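Local coordinates for argininosuccinate lyase (Chelativorans sp., PDB 6RXA), which acts as a carbon-nitrogen lyase (EDDS lyase) of the aspartase/fumarase superfamily and probably also splits argininosuccinate into fumarate and arginine, at residues A[116-121]-A[196-201]; A[129-134]-A[330-335]; A[143-148]-A[170-175]; A[359-364]-A[402-407]. The protein carries 2 engineered substitutions. One frame throughout, in Å; residues are numbered along the deposited sequence. Where two conformers were deposited one is given.

Helix 112-147 runs through the first three contacts, which follow one another along it: contact 1 near its start, contact 2 midway and contact 3 at its end, with centres of successive contacts about 22 and 23 Å apart. Along the chain, contacts 1 and 2 interleave, and contact 3 is nested inside the loops closed by both. The partners are the loop after helix 168-193, helix 329-348 and helix 168-193 itself, so the same helix is anchored along its length within the helical core. Contact 4 comes later in sequence, its centre about 26 Å from that of contact 3 and about 64 Å from that of contact 1, with 402-407 in the argininosuccinate lyase C-terminal family.

Contact 1: residues A[116-121]-A[196-201]; sequences ANAGKR and CPLGAA
The guanidinium of Arg121 has Asn117 OD1 at its edge, in its plane, while Pro197 CD approaches the same group obliquely. This joins an early turn of helix 112-147, in the lyase fold of the aspartase/fumarase superfamily, to a type II beta turn, Pro197 to Ala200, that follows helix 168-193. Arg121 NE donates to Asn117 OD1 one helical turn back (2.9 Å, 155°), nearly in line with the amide C=O. In Arg121, CG lies anti to the carbonyl carbon (chi1 -76°) and the chain then runs on extended, bringing CD to 3.8 Å from Pro197 CD as the two side chains slide past each other in opposite directions. Pro197 CG also lies 3.5 Å from Asn117 OD1, so the proline ring rests against the bonded pair. Arg121 NH1 continues to the carbonyls of Arg192 and Ile193, and Asn117 ND2 to Gly234 O. Swapping Arg121 for a leucine would probably leave Asn117 OD1 without its NE donor and take the NH1 donor from the carbonyls of Arg192 and Ile193. Asn117 sits about 7 Å, side chain to side chain, from Asn113, a residue seen to bind succinate, which is absent from this chain. The turn is closed by Ala200 N to Pro197 O, and Gly199 N bonds to Asp114 OD2. Ala118 CB fits against both residues that lead the turn, 3.9 Å from Pro197 CG and 3.7 Å from Leu198 CG.

Contact 2: residues A[129-134]-A[330-335]; sequences LRTIEA and RSIDAL
Arg130 and Thr131, next to each other on helix 112-147, meet Leu335 and its neighbours on helix 329-348. Arg130 reaches across with CG anti to the backbone N (chi1 -179°) and an extended chain, which carries NH1 to Asp333 OD1 in a salt bridge of 2.8 Å. The bond is nearly straight (165°), lies at the edge of the guanidinium and close to its plane, and meets the oxygen almost along its C-O axis, although the carboxylate itself is turned steeply against the guanidinium. A second acceptor, Gln127 OE1, also takes NH1. A water adds a looser link, accepting weakly from Arg130 NH2 and donating to Asp333 O at 2.8 Å. The two helices run nearly parallel, their local axes 10.8 Å apart, and belong to the bundle of long helices at the centre of the superfamily's fold. At that spacing the helices touch through side chains. Thr131 does so by sending CG2 within 3.9 Å of Leu335 CD2, the two side chains crossing at about a right angle, while its OG1 bonds to Gln127 O of its own helix. Ile332 CG2 fills the place between, 4.1 Å from Thr131 OG1 and 4.2 Å from Arg130 NH1. Tyr186 of helix 168-193 touches both Thr131 and Leu335, and Phe248 and Leu249 of helix 236-262 pack on Leu335.

Contact 3: residues A[143-148]-A[170-175]; sequences VHKAAD and HYLMAI
Ala146 and Leu172 come closest, CA to CA at 5.6 Å, where two helices run antiparallel, their local axes 8.5 Å apart and crossing at -165°. They are an antiparallel helix pair: the beta hairpin of strands 153-158 and 161-167 links the end of helix 112-147 to the start of helix 168-193. The short side chain of Ala146 lets the backbones approach closely, and its CB is 3.8 Å from both Leu172 CB and Met173 SD. Met173, whose chain bends at chi2 (-48°) and chi3 (-68°), turns its thioether back over this methyl, and Val143 CG2 lies 4.2 Å from Met173 SD. Met173 also touches Ile458 and Ala461 of helix 451-500. Exchanging Met173 for an alanine removes the sulfur and terminal methyl, which would probably open a gap between Ala146, Val143 and helix 451-500. His170 O accepts from Asn227 ND2 of a neighbouring subunit, so the pair also abuts the assembly interface. Lys145, whose NZ bonds to the carbonyls of Arg347 and Leu349, contributes its aliphatic part: CG lies 3.7 Å from Leu172 CD1, and the same methyl is equally close to Ala146 N.

Contact 4: residues A[359-364]-A[402-407]; sequences YAAENY and KANKIG
The C-terminal end of helix 353-362 meets a short 3-10 turn, 403-405, in the loop ahead of helix 408-419. Ala403 N, at the start of that turn, donates to Glu362 O (3.0 Å, 172°), straight but tilted 38° out of the carbonyl plane. The same carbonyl oxygen sits 4.0 Å above the plane of the Tyr364 ring, over its centre. Tyr364 bends back towards the loop after the helix ends: its CD1 lies 3.5 Å from Ala403 CB, which approaches obliquely, while Ile406 CD1 comes at the ring edge. Its OH bonds to Ile401 O, which fixes the ring's far end. Asn404 packs side by side with Glu362, and Asn404 CB lies 3.3 Å from Ala361 O. Lys402 runs obliquely past Glu362, with Lys402 NZ 4.1 Å from Glu362 OE1, too far for a salt bridge; Glu362 OE1 bonds to Gln358 NE2. Helix 367-378 packs Met367 on Ala403 and Ile406, and helix 382-399 meets Tyr364 through Ala396 and Ile397. Gln285 of a neighbouring subunit also packs on Tyr364, and Asn363 ND2 reaches Glu162 on strand 161-167.

Contact 1: residues A[116-121]-A[196-201]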
loop_
_atom_site.group_PDB
_atom_site.type_symbol
_atom_site.label_atom_id
_atom_site.label_comp_id
_atom_site.label_asym_id
_atom_site.label_seq_id
_atom_site.Cartn_x
_atom_site.Cartn_y
_atom_site.Cartn_z
ATOM N N ALA A 116 25.230 9.738 -6.443
ATOM C CA ALA A 116 23.809 9.862 -6.131
ATOM C C ALA A 116 23.464 9.120 -4.849
ATOM O O ALA A 116 22.752 9.650 -3.993
ATOM C CB ALA A 116 22.963 9.347 -7.297
ATOM N N ASN A 117 23.948 7.884 -4.706
ATOM C CA ASN A 117 23.625 7.103 -3.514
ATOM C C ASN A 117 24.172 7.792 -2.271
ATOM O O ASN A 117 23.479 7.888 -1.247
ATOM C CB ASN A 117 24.191 5.684 -3.650
ATOM C CG ASN A 117 23.538 4.677 -2.699
ATOM O OD1 ASN A 117 23.926 4.551 -1.533
ATOM N ND2 ASN A 117 22.583 3.905 -3.218
ATOM N N ALA A 118 25.405 8.304 -2.352
ATOM C CA ALA A 118 26.030 8.970 -1.211
ATOM C C ALA A 118 25.331 10.278 -0.864
ATOM O O ALA A 118 25.110 10.573 0.321
ATOM C CB ALA A 118 27.514 9.227 -1.487
ATOM N N GLY A 119 25.004 11.100 -1.867
ATOM C CA GLY A 119 24.343 12.361 -1.577
ATOM C C GLY A 119 22.977 12.164 -0.945
ATOM O O GLY A 119 22.597 12.890 -0.022
ATOM N N LYS A 120 22.217 11.190 -1.444
ATOM C CA LYS A 120 20.919 10.874 -0.845
ATOM C C LYS A 120 21.086 10.436 0.602
ATOM O O LYS A 120 20.310 10.838 1.478
ATOM C CB LYS A 120 20.209 9.769 -1.635
ATOM C CG LYS A 120 18.821 9.318 -1.074
ATOM C CD LYS A 120 17.721 10.342 -1.411
ATOM C CE LYS A 120 16.379 10.074 -0.731
ATOM N NZ LYS A 120 15.708 8.869 -1.281
ATOM N N ARG A 121 22.115 9.629 0.880
ATOM C CA ARG A 121 22.378 9.205 2.250
ATOM C C ARG A 121 22.721 10.394 3.148
ATOM O O ARG A 121 22.280 10.454 4.302
ATOM C CB ARG A 121 23.507 8.172 2.283
ATOM C CG ARG A 121 23.125 6.764 1.836
ATOM C CD ARG A 121 24.394 5.920 1.657
ATOM N NE ARG A 121 24.067 4.533 1.342
ATOM C CZ ARG A 121 23.760 3.614 2.254
ATOM N NH1 ARG A 121 23.756 3.924 3.540
ATOM N NH2 ARG A 121 23.464 2.385 1.864
ATOM N N CYS A 196 29.188 4.853 3.860
ATOM C CA CYS A 196 29.575 5.553 2.642
ATOM C C CYS A 196 29.717 4.594 1.460
ATOM O O CYS A 196 30.533 3.659 1.539
ATOM C CB CYS A 196 30.894 6.266 2.862
ATOM S SG CYS A 196 31.310 7.341 1.488
ATOM N N PRO A 197 29.000 4.802 0.363
ATOM C CA PRO A 197 29.156 3.945 -0.828
ATOM C C PRO A 197 30.157 4.471 -1.844
ATOM O O PRO A 197 30.377 3.817 -2.868
ATOM C CB PRO A 197 27.747 3.958 -1.430
ATOM C CG PRO A 197 27.281 5.374 -1.156
ATOM C CD PRO A 197 27.853 5.725 0.215
ATOM N N LEU A 198 30.770 5.624 -1.602
ATOM C CA LEU A 198 31.714 6.177 -2.561
ATOM C C LEU A 198 32.908 5.252 -2.739
ATOM O O LEU A 198 33.425 4.671 -1.783
ATOM C CB LEU A 198 32.163 7.557 -2.094
ATOM C CG LEU A 198 31.033 8.574 -2.246
ATOM C CD1 LEU A 198 31.336 9.818 -1.440
ATOM C CD2 LEU A 198 30.791 8.926 -3.717
ATOM N N GLY A 199 33.349 5.125 -3.987
ATOM C CA GLY A 199 34.357 4.160 -4.375
ATOM C C GLY A 199 33.778 2.992 -5.134
ATOM O O GLY A 199 34.530 2.261 -5.800
ATOM N N ALA A 200 32.462 2.797 -5.059
ATOM C CA ALA A 200 31.801 1.818 -5.909
ATOM C C ALA A 200 31.794 2.252 -7.368
ATOM O O ALA A 200 31.638 1.410 -8.262
ATOM C CB ALA A 200 30.360 1.621 -5.440
ATOM N N ALA A 201 31.961 3.545 -7.627
ATOM C CA ALA A 201 31.937 4.092 -8.989
ATOM C C ALA A 201 30.642 3.644 -9.671
ATOM O O ALA A 201 29.561 3.854 -9.107
ATOM C CB ALA A 201 33.236 3.785 -9.719
#

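Contact 2: residues A[129-134]-A[330-335]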
loop_
_atom_site.group_PDB
_atom_site.type_symbol
_atom_site.label_atom_id
_atom_site.label_comp_id
_atom_site.label_asym_id
_atom_site.label_seq_id
_atom_site.Cartn_x
_atom_site.Cartn_y
_atom_site.Cartn_z
ATOM N N LEU A 129 18.594 12.980 11.795
ATOM C CA LEU A 129 18.909 13.706 13.023
ATOM C C LEU A 129 17.847 14.765 13.330
ATOM O O LEU A 129 17.448 14.942 14.484
ATOM C CB LEU A 129 20.299 14.334 12.945
ATOM C CG LEU A 129 21.432 13.317 12.837
ATOM C CD1 LEU A 129 22.780 14.015 12.801
ATOM C CD2 LEU A 129 21.402 12.312 13.975
ATOM N N ARG A 130 17.376 15.477 12.304
ATOM C CA ARG A 130 16.263 16.411 12.474
ATOM C C ARG A 130 15.039 15.709 13.055
ATOM O O ARG A 130 14.376 16.232 13.967
ATOM C CB ARG A 130 15.945 17.014 11.106
ATOM C CG ARG A 130 14.829 18.029 11.093
ATOM C CD ARG A 130 14.441 18.369 9.660
ATOM N NE ARG A 130 13.409 19.404 9.602
ATOM C CZ ARG A 130 12.540 19.536 8.604
ATOM N NH1 ARG A 130 12.568 18.689 7.569
ATOM N NH2 ARG A 130 11.630 20.503 8.652
ATOM N N THR A 131 14.733 14.516 12.546
ATOM C CA THR A 131 13.572 13.764 13.007
ATOM C C THR A 131 13.760 13.280 14.436
ATOM O O THR A 131 12.842 13.401 15.259
ATOM C CB THR A 131 13.344 12.581 12.056
ATOM O OG1 THR A 131 13.004 13.060 10.749
ATOM C CG2 THR A 131 12.225 11.687 12.544
ATOM N N ILE A 132 14.939 12.734 14.758
ATOM C CA ILE A 132 15.221 12.305 16.125
ATOM C C ILE A 132 15.090 13.472 17.093
ATOM O O ILE A 132 14.525 13.329 18.178
ATOM C CB ILE A 132 16.598 11.615 16.193
ATOM C CG1 ILE A 132 16.500 10.264 15.472
ATOM C CG2 ILE A 132 17.055 11.426 17.631
ATOM C CD1 ILE A 132 17.833 9.588 15.195
ATOM N N GLU A 133 15.594 14.646 16.715
ATOM C CA GLU A 133 15.440 15.818 17.574
ATOM C C GLU A 133 13.966 16.140 17.805
ATOM O O GLU A 133 13.558 16.429 18.936
ATOM C CB GLU A 133 16.176 16.998 16.951
ATOM C CG GLU A 133 16.124 18.261 17.773
ATOM C CD GLU A 133 16.893 19.396 17.124
ATOM O OE1 GLU A 133 16.721 19.614 15.909
ATOM O OE2 GLU A 133 17.671 20.061 17.823
ATOM N N ALA A 134 13.147 16.095 16.745
ATOM C CA ALA A 134 11.723 16.397 16.889
ATOM C C ALA A 134 11.016 15.345 17.739
ATOM O O ALA A 134 10.173 15.686 18.582
ATOM C CB ALA A 134 11.071 16.514 15.510
ATOM N N ARG A 330 9.420 16.699 0.906
ATOM C CA ARG A 330 8.097 17.100 1.369
ATOM C C ARG A 330 7.503 16.078 2.333
ATOM O O ARG A 330 6.756 16.454 3.237
ATOM C CB ARG A 330 7.151 17.364 0.201
ATOM C CG ARG A 330 6.858 16.199 -0.713
ATOM C CD ARG A 330 5.964 16.659 -1.878
ATOM N NE ARG A 330 6.596 17.712 -2.679
ATOM C CZ ARG A 330 6.339 19.018 -2.568
ATOM N NH1 ARG A 330 5.443 19.474 -1.693
ATOM N NH2 ARG A 330 6.983 19.878 -3.342
ATOM N N SER A 331 7.819 14.792 2.162
ATOM C CA SER A 331 7.308 13.781 3.079
ATOM C C SER A 331 7.914 13.946 4.464
ATOM O O SER A 331 7.208 13.899 5.478
ATOM C CB SER A 331 7.607 12.399 2.506
ATOM O OG SER A 331 7.142 11.382 3.350
ATOM N N ILE A 332 9.229 14.144 4.534
ATOM C CA ILE A 332 9.853 14.345 5.830
ATOM C C ILE A 332 9.366 15.643 6.444
ATOM O O ILE A 332 9.098 15.717 7.649
ATOM C CB ILE A 332 11.386 14.282 5.711
ATOM C CG1 ILE A 332 11.796 12.897 5.211
ATOM C CG2 ILE A 332 12.015 14.578 7.053
ATOM C CD1 ILE A 332 13.232 12.830 4.665
ATOM N N ASP A 333 9.232 16.692 5.623
ATOM C CA ASP A 333 8.761 17.963 6.148
ATOM C C ASP A 333 7.383 17.824 6.785
ATOM O O ASP A 333 7.105 18.458 7.808
ATOM C CB ASP A 333 8.703 19.000 5.036
ATOM C CG ASP A 333 10.064 19.396 4.521
ATOM O OD1 ASP A 333 11.082 19.126 5.187
ATOM O OD2 ASP A 333 10.098 20.007 3.439
ATOM N N ALA A 334 6.505 17.004 6.193
ATOM C CA ALA A 334 5.181 16.792 6.776
ATOM C C ALA A 334 5.275 16.117 8.137
ATOM O O ALA A 334 4.551 16.482 9.073
ATOM C CB ALA A 334 4.329 15.932 5.844
ATOM N N LEU A 335 6.134 15.099 8.251
ATOM C CA LEU A 335 6.331 14.420 9.523
ATOM C C LEU A 335 6.781 15.394 10.593
ATOM O O LEU A 335 6.281 15.357 11.722
ATOM C CB LEU A 335 7.355 13.295 9.352
ATOM C CG LEU A 335 7.712 12.513 10.614
ATOM C CD1 LEU A 335 8.178 11.097 10.239
ATOM C CD2 LEU A 335 8.795 13.193 11.451
HETATM O O HOH W 1 8.359 20.969 8.153
#

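Contact 3: residues A[143-148]-A[170-175]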
loop_
_atom_site.group_PDB
_atom_site.type_symbol
_atom_site.label_atom_id
_atom_site.label_comp_id
_atom_site.label_asym_id
_atom_site.label_seq_id
_atom_site.Cartn_x
_atom_site.Cartn_y
_atom_site.Cartn_z
ATOM N N VAL A 143 6.294 13.404 28.563
ATOM C CA VAL A 143 6.717 13.022 29.908
ATOM C C VAL A 143 6.539 14.179 30.883
ATOM O O VAL A 143 6.084 13.988 32.020
ATOM C CB VAL A 143 8.173 12.528 29.878
ATOM C CG1 VAL A 143 8.682 12.281 31.290
ATOM C CG2 VAL A 143 8.294 11.268 29.067
ATOM N N HIS A 144 6.889 15.396 30.459
ATOM C CA HIS A 144 6.764 16.551 31.344
ATOM C C HIS A 144 5.299 16.848 31.648
ATOM O O HIS A 144 4.960 17.237 32.772
ATOM C CB HIS A 144 7.507 17.741 30.743
ATOM C CG HIS A 144 8.957 17.459 30.475
ATOM N ND1 HIS A 144 9.783 18.346 29.818
ATOM C CD2 HIS A 144 9.724 16.381 30.771
ATOM C CE1 HIS A 144 10.997 17.829 29.723
ATOM N NE2 HIS A 144 10.986 16.633 30.286
ATOM N N LYS A 145 4.413 16.637 30.666
ATOM C CA LYS A 145 2.974 16.742 30.913
ATOM C C LYS A 145 2.507 15.661 31.881
ATOM O O LYS A 145 1.752 15.941 32.820
ATOM C CB LYS A 145 2.222 16.659 29.582
ATOM C CG LYS A 145 0.735 17.024 29.635
ATOM C CD LYS A 145 0.480 18.517 29.784
ATOM C CE LYS A 145 -0.966 18.863 29.437
ATOM N NZ LYS A 145 -1.170 20.334 29.418
ATOM N N ALA A 146 2.965 14.423 31.687
ATOM C CA ALA A 146 2.570 13.346 32.590
ATOM C C ALA A 146 2.913 13.682 34.032
ATOM O O ALA A 146 2.136 13.388 34.951
ATOM C CB ALA A 146 3.257 12.043 32.190
ATOM N N ALA A 147 4.078 14.293 34.254
ATOM C CA ALA A 147 4.537 14.564 35.606
ATOM C C ALA A 147 3.613 15.504 36.364
ATOM O O ALA A 147 3.615 15.488 37.597
ATOM C CB ALA A 147 5.952 15.138 35.545
ATOM N N ASP A 148 2.824 16.308 35.664
ATOM C CA ASP A 148 1.878 17.220 36.295
ATOM C C ASP A 148 0.497 16.603 36.476
ATOM O O ASP A 148 -0.405 17.278 36.985
ATOM C CB ASP A 148 1.738 18.496 35.461
ATOM C CG ASP A 148 2.931 19.415 35.589
ATOM O OD1 ASP A 148 3.702 19.275 36.563
ATOM O OD2 ASP A 148 3.082 20.288 34.713
ATOM N N HIS A 170 -0.641 8.357 33.610
ATOM C CA HIS A 170 -0.470 6.970 33.187
ATOM C C HIS A 170 -0.656 6.816 31.683
ATOM O O HIS A 170 0.129 6.134 31.016
ATOM C CB HIS A 170 -1.470 6.117 33.963
ATOM C CG HIS A 170 -1.477 4.678 33.577
ATOM N ND1 HIS A 170 -2.559 4.093 32.957
ATOM C CD2 HIS A 170 -0.550 3.702 33.728
ATOM C CE1 HIS A 170 -2.292 2.817 32.735
ATOM N NE2 HIS A 170 -1.080 2.554 33.196
ATOM N N TYR A 171 -1.698 7.444 31.129
ATOM C CA TYR A 171 -1.932 7.381 29.691
ATOM C C TYR A 171 -0.739 7.937 28.914
ATOM O O TYR A 171 -0.253 7.319 27.955
ATOM C CB TYR A 171 -3.222 8.141 29.325
ATOM C CG TYR A 171 -3.468 8.112 27.833
ATOM C CD1 TYR A 171 -2.896 9.056 27.001
ATOM C CD2 TYR A 171 -4.227 7.110 27.256
ATOM C CE1 TYR A 171 -3.068 9.008 25.649
ATOM C CE2 TYR A 171 -4.411 7.056 25.882
ATOM C CZ TYR A 171 -3.831 8.012 25.083
ATOM O OH TYR A 171 -3.986 7.982 23.712
ATOM N N LEU A 172 -0.269 9.128 29.297
ATOM C CA LEU A 172 0.847 9.754 28.593
ATOM C C LEU A 172 2.097 8.892 28.645
ATOM O O LEU A 172 2.878 8.882 27.690
ATOM C CB LEU A 172 1.100 11.156 29.139
ATOM C CG LEU A 172 -0.015 12.137 28.776
ATOM C CD1 LEU A 172 0.082 13.404 29.623
ATOM C CD2 LEU A 172 0.037 12.486 27.294
ATOM N N MET A 173 2.292 8.124 29.714
ATOM C CA MET A 173 3.472 7.277 29.768
ATOM C C MET A 173 3.377 6.085 28.826
ATOM O O MET A 173 4.414 5.519 28.479
ATOM C CB MET A 173 3.802 6.885 31.202
ATOM C CG MET A 173 4.238 8.095 32.034
ATOM S SD MET A 173 5.487 9.160 31.284
ATOM C CE MET A 173 6.896 8.063 31.312
ATOM N N ALA A 174 2.177 5.706 28.365
ATOM C CA ALA A 174 2.106 4.739 27.273
ATOM C C ALA A 174 2.726 5.329 26.021
ATOM O O ALA A 174 3.506 4.668 25.322
ATOM C CB ALA A 174 0.649 4.343 27.007
ATOM N N ILE A 175 2.400 6.592 25.736
ATOM C CA ILE A 175 2.969 7.278 24.581
ATOM C C ILE A 175 4.483 7.379 24.727
ATOM O O ILE A 175 5.223 7.138 23.772
ATOM C CB ILE A 175 2.293 8.649 24.395
ATOM C CG1 ILE A 175 0.764 8.517 24.308
ATOM C CG2 ILE A 175 2.868 9.350 23.177
ATOM C CD1 ILE A 175 0.254 7.655 23.182
#

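Contact 4: residues A[359-364]-A[402-407]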
loop_
_atom_site.group_PDB
_atom_site.type_symbol
_atom_site.label_atom_id
_atom_site.label_comp_id
_atom_site.label_asym_id
_atom_site.label_seq_id
_atom_site.Cartn_x
_atom_site.Cartn_y
_atom_site.Cartn_z
ATOM N N TYR A 359 -16.979 11.063 35.075
ATOM C CA TYR A 359 -17.157 9.855 34.285
ATOM C C TYR A 359 -16.592 8.642 35.017
ATOM O O TYR A 359 -17.236 7.591 35.085
ATOM C CB TYR A 359 -16.473 9.996 32.934
ATOM C CG TYR A 359 -17.133 10.943 31.968
ATOM C CD1 TYR A 359 -18.385 11.486 32.210
ATOM C CD2 TYR A 359 -16.491 11.305 30.808
ATOM C CE1 TYR A 359 -18.978 12.358 31.296
ATOM C CE2 TYR A 359 -17.078 12.151 29.896
ATOM C CZ TYR A 359 -18.302 12.682 30.134
ATOM O OH TYR A 359 -18.869 13.547 29.211
ATOM N N ALA A 360 -15.384 8.775 35.576
ATOM C CA ALA A 360 -14.764 7.639 36.258
ATOM C C ALA A 360 -15.631 7.143 37.408
ATOM O O ALA A 360 -15.722 5.932 37.653
ATOM C CB ALA A 360 -13.373 8.016 36.767
ATOM N N ALA A 361 -16.276 8.066 38.128
ATOM C CA ALA A 361 -17.084 7.708 39.276
ATOM C C ALA A 361 -18.471 7.212 38.892
ATOM O O ALA A 361 -19.064 6.419 39.636
ATOM C CB ALA A 361 -17.256 8.926 40.186
ATOM N N GLU A 362 -19.003 7.650 37.754
ATOM C CA GLU A 362 -20.412 7.440 37.441
ATOM C C GLU A 362 -20.701 6.414 36.359
ATOM O O GLU A 362 -21.790 5.837 36.373
ATOM C CB GLU A 362 -21.074 8.769 37.047
ATOM C CG GLU A 362 -21.064 9.775 38.174
ATOM C CD GLU A 362 -21.840 11.039 37.862
ATOM O OE1 GLU A 362 -22.241 11.233 36.698
ATOM O OE2 GLU A 362 -22.057 11.834 38.800
ATOM N N ASN A 363 -19.782 6.149 35.422
ATOM C CA ASN A 363 -20.127 5.426 34.201
ATOM C C ASN A 363 -19.669 3.963 34.170
ATOM O O ASN A 363 -19.579 3.372 33.088
ATOM C CB ASN A 363 -19.600 6.164 32.976
ATOM C CG ASN A 363 -20.317 7.467 32.723
ATOM O OD1 ASN A 363 -21.316 7.774 33.357
ATOM N ND2 ASN A 363 -19.805 8.243 31.775
ATOM N N TYR A 364 -19.417 3.367 35.319
ATOM C CA TYR A 364 -19.295 1.916 35.534
ATOM C C TYR A 364 -17.915 1.349 35.247
ATOM O O TYR A 364 -17.762 0.101 35.266
ATOM C CB TYR A 364 -20.383 1.099 34.824
ATOM C CG TYR A 364 -21.781 1.635 35.077
ATOM C CD1 TYR A 364 -22.366 1.543 36.329
ATOM C CD2 TYR A 364 -22.496 2.262 34.060
ATOM C CE1 TYR A 364 -23.631 2.053 36.562
ATOM C CE2 TYR A 364 -23.756 2.771 34.286
ATOM C CZ TYR A 364 -24.320 2.658 35.533
ATOM O OH TYR A 364 -25.585 3.166 35.754
ATOM N N LYS A 402 -26.331 5.801 38.970
ATOM C CA LYS A 402 -24.933 5.972 38.610
ATOM C C LYS A 402 -24.063 5.041 39.448
ATOM O O LYS A 402 -24.430 4.641 40.554
ATOM C CB LYS A 402 -24.467 7.405 38.865
ATOM C CG LYS A 402 -25.314 8.491 38.226
ATOM C CD LYS A 402 -25.128 8.558 36.731
ATOM C CE LYS A 402 -25.727 9.845 36.188
ATOM N NZ LYS A 402 -25.552 9.971 34.717
ATOM N N ALA A 403 -22.880 4.716 38.916
ATOM C CA ALA A 403 -22.059 3.690 39.550
ATOM C C ALA A 403 -21.765 4.024 41.006
ATOM O O ALA A 403 -21.776 3.135 41.866
ATOM C CB ALA A 403 -20.757 3.499 38.778
ATOM N N ASN A 404 -21.497 5.295 41.304
ATOM C CA ASN A 404 -21.100 5.678 42.654
ATOM C C ASN A 404 -22.268 5.704 43.630
ATOM O O ASN A 404 -22.050 5.921 44.829
ATOM C CB ASN A 404 -20.357 7.016 42.639
ATOM C CG ASN A 404 -21.165 8.147 42.025
ATOM O OD1 ASN A 404 -22.152 7.933 41.318
ATOM N ND2 ASN A 404 -20.714 9.374 42.270
ATOM N N LYS A 405 -23.491 5.480 43.144
ATOM C CA LYS A 405 -24.675 5.339 43.978
ATOM C C LYS A 405 -25.117 3.886 44.128
ATOM O O LYS A 405 -26.136 3.624 44.775
ATOM C CB LYS A 405 -25.830 6.151 43.385
ATOM C CG LYS A 405 -25.560 7.636 43.242
ATOM C CD LYS A 405 -25.172 8.264 44.565
ATOM C CE LYS A 405 -25.125 9.776 44.452
ATOM N NZ LYS A 405 -24.563 10.396 45.679
ATOM N N ILE A 406 -24.387 2.942 43.533
ATOM C CA ILE A 406 -24.653 1.526 43.766
ATOM C C ILE A 406 -24.315 1.183 45.209
ATOM O O ILE A 406 -23.245 1.546 45.715
ATOM C CB ILE A 406 -23.841 0.658 42.792
ATOM C CG1 ILE A 406 -24.302 0.890 41.350
ATOM C CG2 ILE A 406 -23.933 -0.818 43.190
ATOM C CD1 ILE A 406 -23.403 0.232 40.322
ATOM N N GLY A 407 -25.219 0.467 45.872
ATOM C CA GLY A 407 -25.030 0.119 47.266
ATOM C C GLY A 407 -25.281 -1.340 47.585
ATOM O O GLY A 407 -25.400 -2.178 46.688
#